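Local coordinates for mandelate racemase/muconate lactonizing enzyme family protein (Bradyrhizobium sp. ORS 278, PDB 3TOY), which is of undetermined function but belongs to the enolase superfamily and binds a calcium ion within its barrel domain, at residues Y73-Y77 and H321-E325; R185-G191 and I214-F220; G194-E200 and R231-L236; L241-P247 and I265-E271. All coordinates share one frame; numbering follows the deposited sequence.

Contacts 2, 3 and 4 all belong to the barrel domain. Contacts 2 and 4 each join parallel strands of one sheet, strands 215-219 and 243-245 being neighbours, and both supply carboxylates to the same calcium ion. Their chemistry is backbone hydrogen bonding with charged groups collected round the metal. Contact 3 lies farther out, where helices 196-210 and 226-236 meet; it is partly buried and relies on arginines, yet Leu-236 and Ile-233 of its second helix pack on the strands of contacts 2 and 4. Contact 1 is buried, centred about 5 Å from the centre of the chain, and brings the N-terminal domain to the barrel. Its His-321 touches Glu-271 of contact 4.

Contact 1: residues Y73-Y77 and H321-E325; sequences YLFAY and HILPE. With ACT (acetate ion), chain F.
Tyr-77 OH comes to the edge of the His-321 imidazole, 3.3 Å from His-321 CE1. The same imidazole sends NE2 to oxygen O of a bound acetate, 2.8 Å away at an N-H...O angle of 172° and in the ring plane, while ND1 bonds to Asp-294; both nitrogens being held, the ring's rotation is fixed. Ile-322 follows. With CG1 set between the backbone N and the carbonyl carbon (chi1 67°), it extends CD1 to within 3.8 Å of Phe-75 CD2, crossing that side chain nearly at a right angle. Leu-323, the N-cap residue of helix 324-330, slides past Tyr-73, with its CD1 4.1 Å from Tyr-73 CE1. Water 1 donates to Tyr-73 OH and accepts a weak bond from Leu-323 N. At Pro-324, CD approaches Tyr-73 OH to 3.9 Å. Glu-325 ends the walk: its OE1 takes the hydrogen of Tyr-73 OH on the syn lone pair at 2.6 Å, at the edge of a ring turned 73° from the carboxylate. The end of strand 69-75 and the loop after it thus meet a barrel loop and the start of helix 324-330, the domain interface beside the metal site that is characteristic of the enolase superfamily.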
# COMPACT_ATOMS: atom_id res chain seq x y z
N TYR A 73 -43.17 8.61 -5.13
CA TYR A 73 -43.48 8.02 -3.83
C TYR A 73 -42.23 7.45 -3.15
O TYR A 73 -41.20 7.13 -3.81
CB TYR A 73 -44.56 6.93 -3.93
CG TYR A 73 -44.06 5.63 -4.54
CD1 TYR A 73 -43.54 4.61 -3.73
CD2 TYR A 73 -44.10 5.42 -5.91
CE1 TYR A 73 -43.05 3.42 -4.30
CE2 TYR A 73 -43.64 4.25 -6.48
CZ TYR A 73 -43.10 3.26 -5.66
OH TYR A 73 -42.65 2.10 -6.23
N LEU A 74 -42.33 7.34 -1.83
CA LEU A 74 -41.33 6.70 -0.98
C LEU A 74 -41.92 5.45 -0.36
O LEU A 74 -43.08 5.46 0.08
CB LEU A 74 -40.94 7.66 0.14
CG LEU A 74 -40.40 9.01 -0.29
CD1 LEU A 74 -40.20 9.88 0.95
CD2 LEU A 74 -39.10 8.87 -1.07
N PHE A 75 -41.14 4.36 -0.36
CA PHE A 75 -41.42 3.21 0.51
C PHE A 75 -40.81 3.56 1.85
O PHE A 75 -39.62 3.91 1.91
CB PHE A 75 -40.79 1.93 -0.04
CG PHE A 75 -40.86 0.77 0.91
CD1 PHE A 75 -42.07 0.15 1.20
CD2 PHE A 75 -39.71 0.29 1.53
CE1 PHE A 75 -42.12 -0.91 2.06
CE2 PHE A 75 -39.77 -0.77 2.40
CZ PHE A 75 -40.97 -1.38 2.67
N ALA A 76 -41.61 3.47 2.91
CA ALA A 76 -41.20 4.01 4.19
C ALA A 76 -40.70 2.96 5.18
O ALA A 76 -40.32 3.31 6.31
CB ALA A 76 -42.34 4.83 4.80
N TYR A 77 -40.69 1.70 4.75
CA TYR A 77 -40.24 0.59 5.58
C TYR A 77 -41.18 0.22 6.74
O TYR A 77 -41.52 -0.94 6.91
CB TYR A 77 -38.83 0.84 6.13
CG TYR A 77 -37.75 0.56 5.10
CD1 TYR A 77 -37.24 -0.73 4.92
CD2 TYR A 77 -37.25 1.58 4.30
CE1 TYR A 77 -36.25 -0.99 3.97
CE2 TYR A 77 -36.25 1.32 3.34
CZ TYR A 77 -35.77 0.04 3.19
OH TYR A 77 -34.78 -0.22 2.25
N HIS A 321 -32.68 -0.63 -6.37
CA HIS A 321 -33.42 -1.16 -5.24
C HIS A 321 -34.85 -0.61 -5.23
O HIS A 321 -35.05 0.58 -5.03
CB HIS A 321 -32.79 -0.75 -3.93
CG HIS A 321 -33.52 -1.31 -2.74
ND1 HIS A 321 -34.03 -0.51 -1.74
CD2 HIS A 321 -33.84 -2.58 -2.42
CE1 HIS A 321 -34.63 -1.28 -0.84
NE2 HIS A 321 -34.52 -2.54 -1.22
N ILE A 322 -35.81 -1.53 -5.41
CA ILE A 322 -37.24 -1.24 -5.48
C ILE A 322 -37.57 0.02 -6.29
O ILE A 322 -36.87 0.35 -7.25
CB ILE A 322 -37.91 -1.27 -4.08
CG1 ILE A 322 -37.39 -0.13 -3.20
CG2 ILE A 322 -37.71 -2.62 -3.45
CD1 ILE A 322 -37.98 -0.13 -1.81
N LEU A 323 -38.67 0.70 -5.97
CA LEU A 323 -39.12 1.82 -6.83
C LEU A 323 -38.91 1.49 -8.32
O LEU A 323 -38.24 2.24 -9.06
CB LEU A 323 -38.40 3.14 -6.46
CG LEU A 323 -39.02 3.97 -5.32
CD1 LEU A 323 -38.96 3.25 -3.97
CD2 LEU A 323 -38.40 5.35 -5.21
N PRO A 324 -39.50 0.38 -8.78
CA PRO A 324 -39.26 -0.08 -10.15
C PRO A 324 -39.74 0.89 -11.21
O PRO A 324 -39.18 0.94 -12.31
CB PRO A 324 -40.05 -1.39 -10.24
CG PRO A 324 -41.03 -1.32 -9.15
CD PRO A 324 -40.42 -0.51 -8.05
N GLU A 325 -40.77 1.68 -10.91
CA GLU A 325 -41.29 2.59 -11.94
C GLU A 325 -40.28 3.67 -12.33
O GLU A 325 -40.04 3.94 -13.53
CB GLU A 325 -42.62 3.22 -11.48
CG GLU A 325 -43.66 2.17 -11.07
CD GLU A 325 -43.57 1.74 -9.60
OE1 GLU A 325 -42.69 2.24 -8.86
OE2 GLU A 325 -44.38 0.89 -9.19
C ACT F . -35.26 -5.13 1.26
O ACT F . -35.75 -4.68 0.19
OXT ACT F . -34.32 -5.94 1.14
CH3 ACT F . -35.76 -4.72 2.62
O HOH W 1 -41.36 -0.04 -4.72

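Contact 2: residues R185-G191 and I214-F220; sequences RAIKSKG and IALMLDF. With CA (calcium ion), chain E; P4C (O-acetaldehydyl-hexaethylene glycol), chain R; ACT (acetate ion), chain F.
Asp-219 OD2 is shared by two positive groups: it binds the calcium ion at 2.4 Å and forms a salt bridge with Lys-190 NZ at 2.9 Å. The amine comes from above the carboxylate plane, 44° out of it. Lys-190 lies alongside Asp-219, pointing the same way, and bends at chi2 (-66°) to bring NZ round to OD2; this nitrogen also donates to OXT of the bound acetate, itself a calcium ligand. The other carboxylate oxygen, Asp-219 OD1, accepts from metal-bound water 3 at 2.6 Å and from the backbone N of Asn-221, which together restrain the plane of the group.

In the next shell, Lys-188 NZ stands 4.1 Å from Asp-219 OD2, too far for a salt bridge. It is paired instead with Glu-245 and Glu-341, and gives a hydrogen to water 2, another calcium ligand. Its stem crosses Met-217, with Lys-188 CG 3.7 Å from Met-217 CB, and farther along the same sheet face Ala-186 CB rests 3.7 Å from Ala-215 CB.

Beneath these groups, strands 186-190 and 215-219 run parallel, with axes 4.6 Å apart and 20° between their directions. Six backbone hydrogen bonds link the two segments, from Ala-215 N to Arg-185 O at one end to Gly-191 N to Asp-219 O at the other. Ser-189, Leu-216 and Leu-218 point from the other face onto helix 196-210 of this beta-alpha-beta unit. The chemistry is consistent with a site whose geometry is set largely by the regular backbone, and metal and lysine together probably polarise OD2 strongly.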
# COMPACT_ATOMS: atom_id res chain seq x y z
N ARG A 185 -36.37 -14.48 -15.53
CA ARG A 185 -35.26 -15.41 -15.66
C ARG A 185 -34.29 -15.24 -14.48
O ARG A 185 -33.17 -15.70 -14.53
CB ARG A 185 -34.51 -15.16 -16.98
CG ARG A 185 -35.30 -15.52 -18.25
CD ARG A 185 -35.45 -17.04 -18.45
NE ARG A 185 -36.67 -17.55 -17.82
CZ ARG A 185 -37.81 -17.78 -18.47
NH1 ARG A 185 -37.90 -17.57 -19.78
NH2 ARG A 185 -38.87 -18.24 -17.81
N ALA A 186 -34.76 -14.57 -13.43
CA ALA A 186 -33.95 -14.32 -12.24
C ALA A 186 -34.88 -14.11 -11.05
O ALA A 186 -35.89 -13.40 -11.18
CB ALA A 186 -33.06 -13.09 -12.47
N ILE A 187 -34.55 -14.73 -9.92
CA ILE A 187 -35.33 -14.71 -8.68
C ILE A 187 -34.42 -14.38 -7.49
O ILE A 187 -33.34 -14.97 -7.38
CB ILE A 187 -35.92 -16.11 -8.38
CG1 ILE A 187 -36.84 -16.56 -9.53
CG2 ILE A 187 -36.71 -16.09 -7.10
CD1 ILE A 187 -38.06 -15.68 -9.66
N LYS A 188 -34.85 -13.49 -6.60
CA LYS A 188 -34.10 -13.23 -5.36
C LYS A 188 -34.90 -13.69 -4.16
O LYS A 188 -36.11 -13.47 -4.09
CB LYS A 188 -33.75 -11.76 -5.21
CG LYS A 188 -32.88 -11.45 -3.95
CD LYS A 188 -32.28 -10.06 -4.04
CE LYS A 188 -33.28 -8.98 -3.67
NZ LYS A 188 -32.68 -7.62 -3.76
N SER A 189 -34.22 -14.34 -3.22
CA SER A 189 -34.84 -14.68 -1.95
C SER A 189 -33.98 -14.20 -0.76
O SER A 189 -32.92 -13.60 -0.97
CB SER A 189 -35.10 -16.17 -1.88
OG SER A 189 -35.95 -16.47 -0.78
N LYS A 190 -34.44 -14.48 0.46
CA LYS A 190 -33.80 -13.95 1.67
C LYS A 190 -33.14 -15.03 2.51
O LYS A 190 -33.62 -16.18 2.60
CB LYS A 190 -34.79 -13.23 2.59
CG LYS A 190 -35.70 -12.22 1.93
CD LYS A 190 -34.95 -11.04 1.40
CE LYS A 190 -35.77 -9.75 1.52
NZ LYS A 190 -35.11 -8.73 0.63
N GLY A 191 -32.06 -14.66 3.18
CA GLY A 191 -31.41 -15.56 4.12
C GLY A 191 -30.99 -14.89 5.41
O GLY A 191 -31.23 -13.69 5.62
N ILE A 214 -32.14 -20.39 -14.41
CA ILE A 214 -32.75 -19.24 -13.76
C ILE A 214 -31.69 -18.66 -12.81
O ILE A 214 -31.07 -19.40 -12.05
CB ILE A 214 -34.02 -19.63 -12.97
CG1 ILE A 214 -35.08 -20.20 -13.91
CG2 ILE A 214 -34.59 -18.41 -12.25
CD1 ILE A 214 -35.53 -19.22 -15.02
N ALA A 215 -31.47 -17.35 -12.87
CA ALA A 215 -30.53 -16.72 -11.94
C ALA A 215 -31.17 -16.67 -10.54
O ALA A 215 -32.37 -16.41 -10.41
CB ALA A 215 -30.12 -15.34 -12.40
N LEU A 216 -30.37 -16.95 -9.51
CA LEU A 216 -30.84 -16.88 -8.12
C LEU A 216 -29.93 -15.91 -7.36
O LEU A 216 -28.71 -16.04 -7.42
CB LEU A 216 -30.71 -18.24 -7.44
CG LEU A 216 -31.70 -19.34 -7.76
CD1 LEU A 216 -31.32 -20.57 -6.94
CD2 LEU A 216 -33.10 -18.86 -7.42
N MET A 217 -30.52 -14.96 -6.66
CA MET A 217 -29.78 -14.06 -5.79
C MET A 217 -30.18 -14.33 -4.36
O MET A 217 -31.33 -14.75 -4.10
CB MET A 217 -30.09 -12.60 -6.14
CG MET A 217 -29.51 -12.12 -7.47
SD MET A 217 -30.52 -12.61 -8.88
CE MET A 217 -30.50 -11.10 -9.88
N LEU A 218 -29.27 -14.08 -3.42
CA LEU A 218 -29.57 -14.28 -2.00
C LEU A 218 -29.30 -13.02 -1.19
O LEU A 218 -28.20 -12.49 -1.23
CB LEU A 218 -28.78 -15.48 -1.45
CG LEU A 218 -28.94 -15.82 0.05
CD1 LEU A 218 -30.41 -16.15 0.37
CD2 LEU A 218 -28.03 -17.01 0.46
N ASP A 219 -30.32 -12.54 -0.46
CA ASP A 219 -30.22 -11.32 0.32
C ASP A 219 -30.21 -11.62 1.81
O ASP A 219 -31.18 -12.17 2.34
CB ASP A 219 -31.39 -10.41 -0.08
CG ASP A 219 -31.36 -9.05 0.60
OD1 ASP A 219 -30.45 -8.76 1.40
OD2 ASP A 219 -32.27 -8.24 0.29
N PHE A 220 -29.10 -11.30 2.48
CA PHE A 220 -28.96 -11.51 3.92
C PHE A 220 -29.51 -10.37 4.76
O PHE A 220 -29.58 -10.47 5.99
CB PHE A 220 -27.49 -11.79 4.33
CG PHE A 220 -27.01 -13.18 4.00
CD1 PHE A 220 -27.61 -14.29 4.59
CD2 PHE A 220 -25.95 -13.38 3.14
CE1 PHE A 220 -27.19 -15.56 4.32
CE2 PHE A 220 -25.50 -14.70 2.85
CZ PHE A 220 -26.12 -15.78 3.45
CA CA E . -32.20 -5.89 -0.17
O1 P4C R . -21.24 -8.42 -15.08
C2 P4C R . -22.58 -7.91 -15.16
C3 P4C R . -23.10 -7.99 -16.59
O4 P4C R . -24.22 -7.10 -16.68
C5 P4C R . -24.87 -7.09 -17.95
C6 P4C R . -26.40 -7.00 -17.78
O7 P4C R . -26.91 -8.30 -17.50
C8 P4C R . -28.30 -8.38 -17.14
C9 P4C R . -28.92 -9.57 -17.89
O10 P4C R . -28.96 -10.78 -17.15
C11 P4C R . -28.95 -11.96 -17.98
C12 P4C R . -27.53 -12.37 -18.36
O13 P4C R . -27.24 -13.73 -17.99
C14 P4C R . -25.84 -14.02 -17.87
C15 P4C R . -25.33 -13.90 -16.43
O16 P4C R . -25.00 -15.16 -15.83
C17 P4C R . -25.01 -15.14 -14.39
C18 P4C R . -25.13 -16.54 -13.79
O19 P4C R . -26.50 -16.95 -13.70
C20 P4C R . -26.69 -18.37 -13.74
C21 P4C R . -28.14 -18.72 -14.08
O22 P4C R . -28.41 -18.48 -15.47
C ACT F . -35.26 -5.13 1.26
O ACT F . -35.75 -4.68 0.19
OXT ACT F . -34.32 -5.94 1.14
CH3 ACT F . -35.76 -4.72 2.62
O HOH W 2 -34.13 -5.78 -1.67
O HOH W 3 -30.59 -6.15 1.41

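Contact 3: residues G194-E200 and R231-L236; sequences GDLATDE and RRIARL. With P4C (O-acetaldehydyl-hexaethylene glycol), chain N.
Gly-194 O is gripped end-on by both terminal nitrogens of Arg-232, NH1 at 3.1 Å and NH2 at 3.2 Å. NH2 lies in the carbonyl plane on a lone pair, whereas NH1 is tilted out of it. Arg-232 NH1 is shared, for it also forms a salt bridge with Asp-199 OD2 at 2.7 Å, on the syn side of a carboxylate turned 51° from the guanidinium. Both acceptors sit at the guanidinium edge. One face is covered by the peptide joining Asp-195 to Leu-196, the Leu-196 N lying 3.6 Å from Arg-232 CZ. Because NE pairs with Glu-228 and Asp-199 OD1 accepts from the backbone of Gly-192, each end of the salt bridge has a further support.

Leu-196 carries the apolar part. Its CG turns away from the backbone N (chi1 168°), and the two methyls part: Leu-196 CD1 comes 3.9 Å from Arg-232 CB, while Leu-196 CD2 sits over the face of the Arg-235 guanidinium, 3.7 Å from Arg-235 CZ. Farther along, Leu-236 CD2 approaches Glu-200 CA at 3.9 Å. Arg-231, held by Glu-228, has O19 of a bound o-acetaldehydyl-hexaethylene glycol over the face of its guanidinium.

Asp-195 is the N-cap of the first helix; its OD1 receives Thr-198 N at 3.0 Å, and Thr-198 OG1 reaches it from the opposite face of the carboxylate plane. The short helical segments cross at -34°. This is the contact of consecutive helices in the outer shell of a beta/alpha barrel, here tied by an arginine of the second helix that grips the N-terminal end of the first.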
# COMPACT_ATOMS: atom_id res chain seq x y z
N GLY A 194 -32.21 -17.85 10.01
CA GLY A 194 -31.79 -18.95 10.89
C GLY A 194 -30.32 -19.28 10.71
O GLY A 194 -29.51 -18.40 10.44
N ASP A 195 -29.98 -20.56 10.84
CA ASP A 195 -28.60 -20.99 10.69
C ASP A 195 -28.24 -21.27 9.22
O ASP A 195 -29.09 -21.13 8.34
CB ASP A 195 -28.32 -22.21 11.57
CG ASP A 195 -29.19 -23.40 11.22
OD1 ASP A 195 -29.90 -23.37 10.20
OD2 ASP A 195 -29.15 -24.39 11.97
N LEU A 196 -26.98 -21.61 8.96
CA LEU A 196 -26.54 -21.89 7.59
C LEU A 196 -27.33 -23.06 6.97
O LEU A 196 -27.66 -23.03 5.77
CB LEU A 196 -25.04 -22.20 7.56
CG LEU A 196 -24.48 -22.80 6.26
CD1 LEU A 196 -24.73 -21.85 5.08
CD2 LEU A 196 -22.97 -23.12 6.41
N ALA A 197 -27.61 -24.09 7.76
CA ALA A 197 -28.36 -25.24 7.24
C ALA A 197 -29.66 -24.76 6.62
O ALA A 197 -30.05 -25.21 5.55
CB ALA A 197 -28.64 -26.28 8.35
N THR A 198 -30.33 -23.84 7.30
CA THR A 198 -31.58 -23.29 6.78
C THR A 198 -31.40 -22.59 5.43
O THR A 198 -32.19 -22.79 4.50
CB THR A 198 -32.20 -22.35 7.81
OG1 THR A 198 -32.58 -23.12 8.95
CG2 THR A 198 -33.43 -21.67 7.24
N ASP A 199 -30.35 -21.79 5.31
CA ASP A 199 -30.08 -21.09 4.06
C ASP A 199 -29.79 -22.11 2.98
O ASP A 199 -30.27 -21.98 1.85
CB ASP A 199 -28.85 -20.19 4.18
CG ASP A 199 -29.06 -19.03 5.12
OD1 ASP A 199 -30.22 -18.55 5.29
OD2 ASP A 199 -28.04 -18.57 5.69
N GLU A 200 -29.00 -23.11 3.31
CA GLU A 200 -28.58 -24.05 2.29
C GLU A 200 -29.76 -24.92 1.83
O GLU A 200 -29.92 -25.18 0.65
CB GLU A 200 -27.43 -24.92 2.77
CG GLU A 200 -26.89 -25.81 1.67
CD GLU A 200 -25.57 -26.46 2.02
OE1 GLU A 200 -25.09 -26.26 3.16
OE2 GLU A 200 -25.03 -27.19 1.16
N ARG A 231 -18.01 -17.54 5.98
CA ARG A 231 -18.25 -18.96 6.20
C ARG A 231 -19.47 -19.45 5.40
O ARG A 231 -19.41 -20.46 4.71
CB ARG A 231 -18.46 -19.23 7.70
CG ARG A 231 -18.26 -20.70 8.06
CD ARG A 231 -18.55 -21.00 9.54
NE ARG A 231 -19.96 -20.75 9.83
CZ ARG A 231 -20.90 -21.69 9.76
NH1 ARG A 231 -20.57 -22.93 9.43
NH2 ARG A 231 -22.17 -21.38 10.00
N ARG A 232 -20.58 -18.72 5.49
CA ARG A 232 -21.79 -19.16 4.78
C ARG A 232 -21.62 -19.09 3.27
O ARG A 232 -22.06 -19.99 2.54
CB ARG A 232 -23.00 -18.32 5.17
CG ARG A 232 -23.31 -18.41 6.67
CD ARG A 232 -24.80 -18.18 6.98
NE ARG A 232 -25.03 -18.22 8.43
CZ ARG A 232 -26.22 -18.12 9.01
NH1 ARG A 232 -27.32 -18.01 8.27
NH2 ARG A 232 -26.31 -18.14 10.33
N ILE A 233 -21.02 -18.00 2.80
CA ILE A 233 -20.84 -17.82 1.36
C ILE A 233 -20.03 -18.96 0.74
O ILE A 233 -20.37 -19.47 -0.32
CB ILE A 233 -20.21 -16.44 1.01
CG1 ILE A 233 -21.20 -15.32 1.40
CG2 ILE A 233 -19.83 -16.39 -0.48
CD1 ILE A 233 -20.60 -13.87 1.30
N ALA A 234 -18.96 -19.39 1.42
CA ALA A 234 -18.15 -20.48 0.87
C ALA A 234 -18.97 -21.77 0.73
O ALA A 234 -18.77 -22.57 -0.20
CB ALA A 234 -16.94 -20.73 1.73
N ARG A 235 -19.88 -21.97 1.65
CA ARG A 235 -20.66 -23.21 1.67
C ARG A 235 -21.79 -23.14 0.64
O ARG A 235 -22.35 -24.17 0.26
CB ARG A 235 -21.21 -23.43 3.08
CG ARG A 235 -20.09 -23.64 4.10
CD ARG A 235 -19.68 -25.12 4.20
NE ARG A 235 -20.77 -25.90 4.78
CZ ARG A 235 -20.90 -26.15 6.08
NH1 ARG A 235 -20.00 -25.70 6.95
NH2 ARG A 235 -21.95 -26.85 6.52
N LEU A 236 -22.12 -21.94 0.20
CA LEU A 236 -23.20 -21.76 -0.79
C LEU A 236 -22.69 -21.62 -2.23
O LEU A 236 -23.49 -21.51 -3.18
CB LEU A 236 -24.02 -20.52 -0.46
CG LEU A 236 -24.82 -20.58 0.84
CD1 LEU A 236 -25.35 -19.19 1.23
CD2 LEU A 236 -25.97 -21.59 0.69
O1 P4C N . -18.77 -14.94 13.36
C2 P4C N . -18.66 -15.23 14.77
C3 P4C N . -20.00 -15.77 15.26
O4 P4C N . -20.44 -14.94 16.32
C5 P4C N . -21.83 -15.10 16.60
C6 P4C N . -21.97 -15.49 18.06
O7 P4C N . -21.64 -16.88 18.20
C8 P4C N . -21.68 -17.28 19.57
C9 P4C N . -21.30 -18.73 19.69
O10 P4C N . -22.33 -19.49 19.08
C11 P4C N . -22.13 -20.88 19.29
C12 P4C N . -23.10 -21.64 18.40
O13 P4C N . -23.03 -21.11 17.08
C14 P4C N . -23.80 -21.88 16.16
C15 P4C N . -23.45 -21.43 14.75
O16 P4C N . -22.15 -21.93 14.43
C17 P4C N . -21.49 -21.19 13.41
C18 P4C N . -20.06 -21.70 13.30
O19 P4C N . -20.06 -23.06 12.84
C20 P4C N . -18.77 -23.65 12.84
C21 P4C N . -18.86 -25.14 12.50
O22 P4C N . -19.44 -25.87 13.58

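Contact 4: residues L241-P247 and I265-E271; sequences LTWIEEP and IPIQAGE. With CA (calcium ion), chain E.
Strands 243-245 and 267-269 run in the same direction, their axes 4.5 Å apart at closest and 39° apart in direction, as neighbouring staves of a beta/alpha barrel linked through helix 253-262. Ile-244 bonds to segment 265-271 through both its N and its O: the N donates to Pro-266 O, and the O accepts from Gln-268 N at 2.8 Å with an almost straight N-H...O angle of 178°. Glu-246 N to Gln-268 O continues the register.

On the face shared by Ile-244 and Ile-267, Ile-265 CG2 packs on Ile-244 CG1, and all three isoleucines touch Ile-233 of helix 226-236. The face of Glu-245 and Gln-268 is different. There Gln-268 CB makes a CH-pi contact, 3.6 Å from the centroid of the five-membered ring of Trp-243. The indole NE1 of Trp-243 donates to the anti lone pair of Glu-245 OE1 at 2.8 Å, which helps to fix that carboxylate and leaves OE2 to bind calcium at 2.3 Å. Glu-271 holds the ion with both oxygens, OE1 at 2.4 Å and OE2 at 2.6 Å; Asp-219 completes the protein ligands. The metal draws Glu-245 OE2 and Glu-271 OE1 to 3.0 Å of each other. The Glu-246 carboxylate stacks on that of Glu-271, planes 21° apart; its OE2 accepts from Asn-272 ND2, and its OE1 accepts a hydrogen from calcium-bound water 3.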
# COMPACT_ATOMS: atom_id res chain seq x y z
N LEU A 241 -25.00 -18.98 -7.44
CA LEU A 241 -25.72 -17.73 -7.14
C LEU A 241 -25.13 -16.55 -7.92
O LEU A 241 -23.93 -16.48 -8.15
CB LEU A 241 -25.65 -17.44 -5.64
CG LEU A 241 -26.21 -18.57 -4.78
CD1 LEU A 241 -26.08 -18.22 -3.30
CD2 LEU A 241 -27.66 -18.77 -5.19
N THR A 242 -25.99 -15.62 -8.33
CA THR A 242 -25.55 -14.46 -9.07
C THR A 242 -24.90 -13.43 -8.16
O THR A 242 -23.93 -12.77 -8.56
CB THR A 242 -26.75 -13.85 -9.82
OG1 THR A 242 -27.06 -14.71 -10.92
CG2 THR A 242 -26.45 -12.43 -10.33
N TRP A 243 -25.44 -13.27 -6.96
CA TRP A 243 -24.85 -12.35 -5.97
C TRP A 243 -25.33 -12.63 -4.56
O TRP A 243 -26.36 -13.31 -4.36
CB TRP A 243 -25.08 -10.87 -6.38
CG TRP A 243 -26.48 -10.27 -6.16
CD1 TRP A 243 -27.25 -10.29 -5.03
CD2 TRP A 243 -27.18 -9.45 -7.10
NE1 TRP A 243 -28.40 -9.55 -5.22
CE2 TRP A 243 -28.38 -9.02 -6.49
CE3 TRP A 243 -26.91 -9.03 -8.42
CZ2 TRP A 243 -29.30 -8.22 -7.15
CZ3 TRP A 243 -27.83 -8.24 -9.07
CH2 TRP A 243 -29.01 -7.83 -8.43
N ILE A 244 -24.53 -12.19 -3.59
CA ILE A 244 -24.91 -12.19 -2.18
C ILE A 244 -25.10 -10.75 -1.78
O ILE A 244 -24.16 -9.93 -1.92
CB ILE A 244 -23.77 -12.75 -1.33
CG1 ILE A 244 -23.45 -14.19 -1.78
CG2 ILE A 244 -24.14 -12.66 0.15
CD1 ILE A 244 -24.54 -15.22 -1.35
N GLU A 245 -26.27 -10.42 -1.23
CA GLU A 245 -26.64 -9.02 -1.03
C GLU A 245 -26.60 -8.64 0.45
O GLU A 245 -27.11 -9.39 1.30
CB GLU A 245 -28.03 -8.81 -1.64
CG GLU A 245 -28.59 -7.42 -1.56
CD GLU A 245 -29.89 -7.33 -2.35
OE1 GLU A 245 -29.94 -7.92 -3.47
OE2 GLU A 245 -30.84 -6.67 -1.87
N GLU A 246 -26.00 -7.49 0.76
CA GLU A 246 -25.84 -6.98 2.13
C GLU A 246 -25.57 -8.07 3.17
O GLU A 246 -26.38 -8.28 4.07
CB GLU A 246 -27.06 -6.14 2.54
CG GLU A 246 -27.15 -4.79 1.82
CD GLU A 246 -28.14 -3.84 2.51
OE1 GLU A 246 -29.27 -4.28 2.81
OE2 GLU A 246 -27.79 -2.67 2.77
N PRO A 247 -24.42 -8.75 3.06
CA PRO A 247 -24.11 -9.80 4.03
C PRO A 247 -23.98 -9.26 5.45
O PRO A 247 -24.26 -10.00 6.39
CB PRO A 247 -22.76 -10.35 3.56
CG PRO A 247 -22.18 -9.24 2.71
CD PRO A 247 -23.36 -8.60 2.04
N ILE A 265 -18.38 -15.42 -4.59
CA ILE A 265 -19.65 -14.96 -5.17
C ILE A 265 -19.67 -13.45 -5.10
O ILE A 265 -19.26 -12.88 -4.09
CB ILE A 265 -20.86 -15.50 -4.36
CG1 ILE A 265 -20.74 -17.03 -4.18
CG2 ILE A 265 -22.18 -15.10 -5.04
CD1 ILE A 265 -21.88 -17.66 -3.30
N PRO A 266 -20.12 -12.79 -6.19
CA PRO A 266 -20.12 -11.33 -6.18
C PRO A 266 -20.93 -10.79 -5.01
O PRO A 266 -22.00 -11.34 -4.66
CB PRO A 266 -20.74 -10.96 -7.53
CG PRO A 266 -20.37 -12.17 -8.45
CD PRO A 266 -20.48 -13.36 -7.50
N ILE A 267 -20.43 -9.71 -4.41
CA ILE A 267 -21.11 -9.07 -3.29
C ILE A 267 -21.87 -7.87 -3.81
O ILE A 267 -21.30 -7.02 -4.50
CB ILE A 267 -20.07 -8.60 -2.26
CG1 ILE A 267 -19.31 -9.80 -1.70
CG2 ILE A 267 -20.73 -7.83 -1.12
CD1 ILE A 267 -20.24 -10.91 -1.05
N GLN A 268 -23.16 -7.81 -3.48
CA GLN A 268 -24.07 -6.72 -3.87
C GLN A 268 -24.43 -5.91 -2.61
O GLN A 268 -24.64 -6.48 -1.54
CB GLN A 268 -25.36 -7.34 -4.47
CG GLN A 268 -26.48 -6.36 -4.79
CD GLN A 268 -26.13 -5.44 -5.94
OE1 GLN A 268 -25.36 -4.49 -5.76
NE2 GLN A 268 -26.70 -5.71 -7.14
N ALA A 269 -24.50 -4.59 -2.76
CA ALA A 269 -24.84 -3.72 -1.63
C ALA A 269 -25.25 -2.37 -2.16
O ALA A 269 -25.22 -2.15 -3.35
CB ALA A 269 -23.66 -3.58 -0.64
N GLY A 270 -25.63 -1.46 -1.28
CA GLY A 270 -25.86 -0.08 -1.73
C GLY A 270 -27.27 0.47 -1.53
O GLY A 270 -27.48 1.69 -1.57
N GLU A 271 -28.23 -0.40 -1.25
CA GLU A 271 -29.62 0.09 -1.16
C GLU A 271 -29.82 0.97 0.06
O GLU A 271 -30.84 1.65 0.16
CB GLU A 271 -30.61 -1.08 -1.12
CG GLU A 271 -30.70 -1.78 0.24
CD GLU A 271 -31.35 -3.15 0.10
OE1 GLU A 271 -30.89 -3.94 -0.74
OE2 GLU A 271 -32.31 -3.45 0.84
CA CA E . -32.20 -5.89 -0.17
O HOH W 4 -26.32 -0.80 1.39
O HOH W 3 -30.59 -6.15 1.41
O HOH W 2 -34.13 -5.78 -1.67